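Local coordinates for Beta/gama crystallin family protein (PDB 3HZ2), which binds calcium ions through its betagamma-crystallin domain of two Greek key motifs, the part of a longer archaeal protein present here, at residues A[11-16]-A[35-40]; A[5-10]-A[29-34]. All blocks are in the same frame, centred on the assembly; numbering follows the deposited sequence.

Interaction 1: A[11-16]-A[35-40]; sequences VNFGGK and ISSIKV. With CA (calcium ion), chain E.
Phe13 and Lys39 bring the folded hairpin between strands 4-8 and 17-20 down onto strand 37-42, a hallmark of the betagamma-crystallin Greek key. Lys39 crosses the aromatic ring at about a right angle, its extended chain placing CE over the middle of one face, 3.5 Å from the Phe13 ring centroid in a CH-pi contact. Its NZ completes a cation-pi interaction, 4.6 Å from the same centroid and 19° off the ring normal. CE2 at the ring edge meets Ile38 O in the ring plane, and Tyr8 adds an edge-to-face ring contact. Replacing Phe13 by an alanine is likely to leave the Lys39 ammonium without its pi partner and open a gap beside Ile38 O. Toward solvent the fit is looser: of the exposed Val11 side chain, CG1 comes within 3.9 Å of Ser36 CB. Ser36 itself is buried, and its OG binds the calcium ion at 2.5 Å while hydrogen-bonding Asp75. Opposite Tyr8, Ser36 and Ser37 together make a classic beta bulge. With chi1 at 57°, Ser37 OG sits between its backbone N and carbonyl carbon, hydrogen-bonded to His10 O, and takes a weak, bent bond from Phe13 N at 2.9 Å (129° at the hydrogen).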
loop_
_atom_site.group_PDB
_atom_site.type_symbol
_atom_site.label_atom_id
_atom_site.label_comp_id
_atom_site.label_asym_id
_atom_site.label_seq_id
_atom_site.Cartn_x
_atom_site.Cartn_y
_atom_site.Cartn_z
ATOM N N VAL A 11 -8.291 3.945 -8.033
ATOM C CA VAL A 11 -7.851 5.273 -7.646
ATOM C C VAL A 11 -9.034 5.912 -6.927
ATOM O O VAL A 11 -10.174 5.455 -7.063
ATOM C CB VAL A 11 -7.464 6.141 -8.870
ATOM C CG1 VAL A 11 -6.231 5.557 -9.550
ATOM C CG2 VAL A 11 -8.629 6.232 -9.837
ATOM N N ASN A 12 -8.761 6.967 -6.173
ATOM C CA ASN A 12 -9.787 7.653 -5.399
ATOM C C ASN A 12 -10.475 6.748 -4.388
ATOM O O ASN A 12 -11.666 6.888 -4.103
ATOM C CB ASN A 12 -10.813 8.332 -6.310
ATOM C CG ASN A 12 -10.522 9.810 -6.492
ATOM O OD1 ASN A 12 -9.725 10.384 -5.748
ATOM N ND2 ASN A 12 -11.169 10.437 -7.466
ATOM N N PHE A 13 -9.702 5.805 -3.862
ATOM C CA PHE A 13 -10.156 4.891 -2.826
ATOM C C PHE A 13 -11.358 4.012 -3.162
ATOM O O PHE A 13 -12.201 3.752 -2.301
ATOM C CB PHE A 13 -10.429 5.712 -1.563
ATOM C CG PHE A 13 -9.424 6.809 -1.338
ATOM C CD1 PHE A 13 -9.798 8.146 -1.438
ATOM C CD2 PHE A 13 -8.088 6.503 -1.082
ATOM C CE1 PHE A 13 -8.861 9.166 -1.288
ATOM C CE2 PHE A 13 -7.139 7.513 -0.929
ATOM C CZ PHE A 13 -7.526 8.850 -1.033
ATOM N N GLY A 14 -11.416 3.529 -4.399
ATOM C CA GLY A 14 -12.523 2.682 -4.807
ATOM C C GLY A 14 -12.177 1.207 -4.861
ATOM O O GLY A 14 -11.021 0.820 -4.663
ATOM N N GLY A 15 -13.191 0.383 -5.121
ATOM C CA GLY A 15 -12.998 -1.055 -5.212
ATOM C C GLY A 15 -12.705 -1.767 -3.906
ATOM O O GLY A 15 -13.013 -1.267 -2.821
ATOM N N LYS A 16 -12.117 -2.954 -4.015
ATOM C CA LYS A 16 -11.764 -3.751 -2.846
ATOM C C LYS A 16 -10.763 -2.970 -2.001
ATOM O O LYS A 16 -9.886 -2.292 -2.537
ATOM C CB LYS A 16 -11.138 -5.080 -3.289
ATOM C CG LYS A 16 -10.729 -6.002 -2.147
ATOM C CD LYS A 16 -11.938 -6.516 -1.378
ATOM C CE LYS A 16 -11.525 -7.340 -0.165
ATOM N NZ LYS A 16 -10.673 -8.501 -0.545
ATOM N N ILE A 35 -3.342 -2.515 -6.146
ATOM C CA ILE A 35 -3.421 -1.255 -5.404
ATOM C C ILE A 35 -3.196 0.013 -6.228
ATOM O O ILE A 35 -2.176 0.159 -6.903
ATOM C CB ILE A 35 -2.462 -1.277 -4.200
ATOM C CG1 ILE A 35 -2.879 -2.402 -3.245
ATOM C CG2 ILE A 35 -2.495 0.068 -3.480
ATOM C CD1 ILE A 35 -1.863 -2.721 -2.165
ATOM N N SER A 36 -4.162 0.932 -6.147
ATOM C CA SER A 36 -4.119 2.193 -6.888
ATOM C C SER A 36 -4.254 3.455 -6.048
ATOM O O SER A 36 -3.994 4.557 -6.530
ATOM C CB SER A 36 -5.199 2.196 -7.955
ATOM O OG SER A 36 -4.914 1.205 -8.911
ATOM N N SER A 37 -4.694 3.303 -4.806
ATOM C CA SER A 37 -4.808 4.442 -3.905
ATOM C C SER A 37 -4.509 3.930 -2.503
ATOM O O SER A 37 -4.712 2.750 -2.205
ATOM C CB SER A 37 -6.200 5.096 -3.996
ATOM O OG SER A 37 -7.244 4.185 -3.733
ATOM N N ILE A 38 -4.005 4.812 -1.647
ATOM C CA ILE A 38 -3.619 4.418 -0.301
ATOM C C ILE A 38 -3.883 5.511 0.726
ATOM O O ILE A 38 -3.800 6.699 0.419
ATOM C CB ILE A 38 -2.099 4.101 -0.245
ATOM C CG1 ILE A 38 -1.748 3.000 -1.249
ATOM C CG2 ILE A 38 -1.695 3.700 1.174
ATOM C CD1 ILE A 38 -0.250 2.801 -1.445
ATOM N N LYS A 39 -4.192 5.093 1.950
ATOM C CA LYS A 39 -4.413 6.026 3.050
ATOM C C LYS A 39 -3.564 5.581 4.233
ATOM O O LYS A 39 -3.864 4.572 4.865
ATOM C CB LYS A 39 -5.880 6.040 3.482
ATOM C CG LYS A 39 -6.831 6.748 2.541
ATOM C CD LYS A 39 -8.217 6.811 3.167
ATOM C CE LYS A 39 -9.265 7.321 2.198
ATOM N NZ LYS A 39 -10.608 7.373 2.866
ATOM N N VAL A 40 -2.495 6.318 4.526
ATOM C CA VAL A 40 -1.654 5.972 5.663
ATOM C C VAL A 40 -2.209 6.736 6.861
ATOM O O VAL A 40 -1.988 7.937 6.997
ATOM C CB VAL A 40 -0.182 6.382 5.437
ATOM C CG1 VAL A 40 0.647 6.034 6.670
ATOM C CG2 VAL A 40 0.379 5.662 4.214
HETATM CA CA CA E . -5.990 -0.904 -9.639
HETATM O O HOH W 1 -5.730 0.716 -11.761
HETATM O O HOH W 2 -6.661 -3.267 -10.408
HETATM O O HOH W 3 -8.423 -0.494 -10.687
#

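Interaction 2: A[5-10]-A[29-34]; sequences VIVYEH and DNLNDK. With CA (calcium ion), chain E; CA (calcium ion), chain F.
A calcium site joins the corner after strand 4-8 to the loop that leads into strand 37-42: Glu9 O and Lys34 O both bind one ion, each at 2.5 Å. The two carbonyl oxygens lie 2.8 Å apart with no hydrogen bond, a closeness made tolerable by the cation they share. Ser36 OG and Asn76 OD1 supply further protein ligands, and three waters join them. One of these waters also meets His10 ND1 in the plane of the imidazole ring. Residues 32-37 (Asn32-Asp33-Lys34-Ile35-Ser36-Ser37) follow the N/D-N/D-X-X-S/T-S calcium motif of the betagamma-crystallin superfamily, and each ion draws ligands from both Greek keys. Away from the ion the contact turns apolar, where Val7 CG2 presses on Leu31 CD1 at 3.5 Å. The other Leu31 methyl, CD2, lies 4.1 Å from Glu9 CB, and Phe18 of strand 17-20 touches both Val7 and Leu31. With CG anti to the backbone N (chi1 -176°), Glu9 runs outward as an extended chain and its OE2 accepts a hydrogen bond from Lys16 N. Lys34 is extended as well; its NZ bonds Asn30 O at 2.9 Å, tilted 24° from the carbonyl plane, and stays 5.0 Å from Glu9 OE1, where a weak attraction between opposite charges is likely but no salt bridge forms. Just before Lys34, Asp33 OD1 binds the second calcium ion at 2.5 Å, alongside Glu49, Ser77 and Ser79.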
loop_
_atom_site.group_PDB
_atom_site.type_symbol
_atom_site.label_atom_id
_atom_site.label_comp_id
_atom_site.label_asym_id
_atom_site.label_seq_id
_atom_site.Cartn_x
_atom_site.Cartn_y
_atom_site.Cartn_z
ATOM N N VAL A 5 -2.641 1.346 7.758
ATOM C CA VAL A 5 -2.710 1.792 6.374
ATOM C C VAL A 5 -3.841 1.064 5.670
ATOM O O VAL A 5 -4.060 -0.124 5.901
ATOM C CB VAL A 5 -1.373 1.514 5.621
ATOM C CG1 VAL A 5 -1.064 0.019 5.615
ATOM C CG2 VAL A 5 -1.456 2.043 4.195
ATOM N N ILE A 6 -4.580 1.790 4.835
ATOM C CA ILE A 6 -5.664 1.188 4.079
ATOM C C ILE A 6 -5.311 1.303 2.600
ATOM O O ILE A 6 -4.987 2.385 2.106
ATOM C CB ILE A 6 -7.017 1.892 4.337
ATOM C CG1 ILE A 6 -7.252 2.045 5.843
ATOM C CG2 ILE A 6 -8.151 1.058 3.735
ATOM C CD1 ILE A 6 -8.579 2.687 6.201
ATOM N N VAL A 7 -5.348 0.174 1.906
ATOM C CA VAL A 7 -5.029 0.140 0.487
ATOM C C VAL A 7 -6.307 -0.110 -0.302
ATOM O O VAL A 7 -7.205 -0.814 0.162
ATOM C CB VAL A 7 -3.995 -0.964 0.176
ATOM C CG1 VAL A 7 -2.664 -0.617 0.834
ATOM C CG2 VAL A 7 -4.498 -2.317 0.686
ATOM N N TYR A 8 -6.387 0.471 -1.493
ATOM C CA TYR A 8 -7.581 0.327 -2.317
ATOM C C TYR A 8 -7.298 -0.129 -3.734
ATOM O O TYR A 8 -6.268 0.210 -4.321
ATOM C CB TYR A 8 -8.340 1.648 -2.376
ATOM C CG TYR A 8 -8.678 2.227 -1.027
ATOM C CD1 TYR A 8 -7.709 2.881 -0.264
ATOM C CD2 TYR A 8 -9.972 2.140 -0.518
ATOM C CE1 TYR A 8 -8.023 3.437 0.972
ATOM C CE2 TYR A 8 -10.299 2.694 0.718
ATOM C CZ TYR A 8 -9.321 3.342 1.456
ATOM O OH TYR A 8 -9.646 3.906 2.671
ATOM N N GLU A 9 -8.247 -0.882 -4.278
ATOM C CA GLU A 9 -8.154 -1.411 -5.627
ATOM C C GLU A 9 -8.142 -0.317 -6.694
ATOM O O GLU A 9 -7.312 -0.339 -7.583
ATOM C CB GLU A 9 -9.323 -2.369 -5.884
ATOM C CG GLU A 9 -9.280 -3.064 -7.236
ATOM C CD GLU A 9 -10.464 -3.993 -7.453
ATOM O OE1 GLU A 9 -10.496 -4.677 -8.496
ATOM O OE2 GLU A 9 -11.364 -4.035 -6.587
ATOM N N HIS A 10 -9.050 0.648 -6.613
ATOM C CA HIS A 10 -9.091 1.698 -7.626
ATOM C C HIS A 10 -8.592 3.037 -7.108
ATOM O O HIS A 10 -8.489 3.251 -5.898
ATOM C CB HIS A 10 -10.521 1.893 -8.149
ATOM C CG HIS A 10 -11.214 0.623 -8.535
ATOM N ND1 HIS A 10 -10.614 -0.355 -9.297
ATOM C CD2 HIS A 10 -12.476 0.191 -8.292
ATOM C CE1 HIS A 10 -11.474 -1.337 -9.507
ATOM N NE2 HIS A 10 -12.611 -1.030 -8.908
ATOM N N ASP A 29 -5.501 -8.893 1.370
ATOM C CA ASP A 29 -6.534 -9.790 0.858
ATOM C C ASP A 29 -6.849 -9.590 -0.625
ATOM O O ASP A 29 -7.587 -8.678 -0.993
ATOM C CB ASP A 29 -7.813 -9.607 1.682
ATOM C CG ASP A 29 -8.890 -10.615 1.331
ATOM O OD1 ASP A 29 -9.995 -10.525 1.908
ATOM O OD2 ASP A 29 -8.638 -11.499 0.483
ATOM N N ASN A 30 -6.292 -10.455 -1.467
ATOM C CA ASN A 30 -6.517 -10.399 -2.909
ATOM C C ASN A 30 -6.271 -9.040 -3.558
ATOM O O ASN A 30 -6.985 -8.649 -4.489
ATOM C CB ASN A 30 -7.940 -10.864 -3.232
ATOM C CG ASN A 30 -8.083 -12.374 -3.189
ATOM O OD1 ASN A 30 -9.185 -12.908 -3.317
ATOM N ND2 ASN A 30 -6.965 -13.073 -3.015
ATOM N N LEU A 31 -5.259 -8.324 -3.084
ATOM C CA LEU A 31 -4.939 -7.018 -3.646
ATOM C C LEU A 31 -3.548 -6.967 -4.261
ATOM O O LEU A 31 -3.011 -5.889 -4.500
ATOM C CB LEU A 31 -5.067 -5.931 -2.573
ATOM C CG LEU A 31 -6.513 -5.573 -2.216
ATOM C CD1 LEU A 31 -6.543 -4.688 -0.982
ATOM C CD2 LEU A 31 -7.162 -4.876 -3.397
ATOM N N ASN A 32 -2.958 -8.131 -4.509
ATOM C CA ASN A 32 -1.638 -8.166 -5.119
ATOM C C ASN A 32 -1.744 -7.672 -6.563
ATOM O O ASN A 32 -2.592 -8.132 -7.330
ATOM C CB ASN A 32 -1.069 -9.583 -5.083
ATOM C CG ASN A 32 0.268 -9.684 -5.778
ATOM O OD1 ASN A 32 1.043 -8.727 -5.798
ATOM N ND2 ASN A 32 0.554 -10.850 -6.346
ATOM N N ASP A 33 -0.886 -6.723 -6.916
ATOM C CA ASP A 33 -0.879 -6.144 -8.253
ATOM C C ASP A 33 -2.182 -5.455 -8.626
ATOM O O ASP A 33 -2.604 -5.500 -9.783
ATOM C CB ASP A 33 -0.543 -7.213 -9.291
ATOM C CG ASP A 33 0.888 -7.653 -9.196
ATOM O OD1 ASP A 33 1.686 -6.816 -8.746
ATOM O OD2 ASP A 33 1.217 -8.800 -9.564
ATOM N N LYS A 34 -2.808 -4.808 -7.646
ATOM C CA LYS A 34 -4.063 -4.098 -7.873
ATOM C C LYS A 34 -4.144 -2.737 -7.179
ATOM O O LYS A 34 -4.942 -1.896 -7.570
ATOM C CB LYS A 34 -5.252 -4.923 -7.373
ATOM C CG LYS A 34 -5.431 -6.285 -7.989
ATOM C CD LYS A 34 -6.713 -6.896 -7.442
ATOM C CE LYS A 34 -6.863 -8.350 -7.809
ATOM N NZ LYS A 34 -8.103 -8.901 -7.201
HETATM CA CA CA E . -5.990 -0.904 -9.639
HETATM CA CA CA F . 4.112 -6.539 -8.372
HETATM O O HOH W 3 -8.423 -0.494 -10.687
HETATM O O HOH W 1 -5.730 0.716 -11.761
HETATM O O HOH W 2 -6.661 -3.267 -10.408
HETATM O O HOH W 4 4.376 -5.781 -11.016
HETATM O O HOH W 5 4.730 -9.154 -9.090
#

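How the interactions relate
From the N terminus the chain runs through 5-10 into 11-16, returns along strand 17-20, and then passes from 29-34 directly into 35-40. The pairings cross: interaction 2 closes the loop from 10 to 29, interaction 1 the one from 16 to 35, and neither nests inside the other. Interaction 1 ties the folded hairpin to strand 37-42, interaction 2 ties strand 4-8 and its corner to the loop before it; both reach the four-stranded antiparallel sheet where these strands are neighbours, and all four segments lie in the first Greek key. One calcium ion with three waters belongs to both; Glu9 N to Lys16 O, a probable hydrogen bond, links them further.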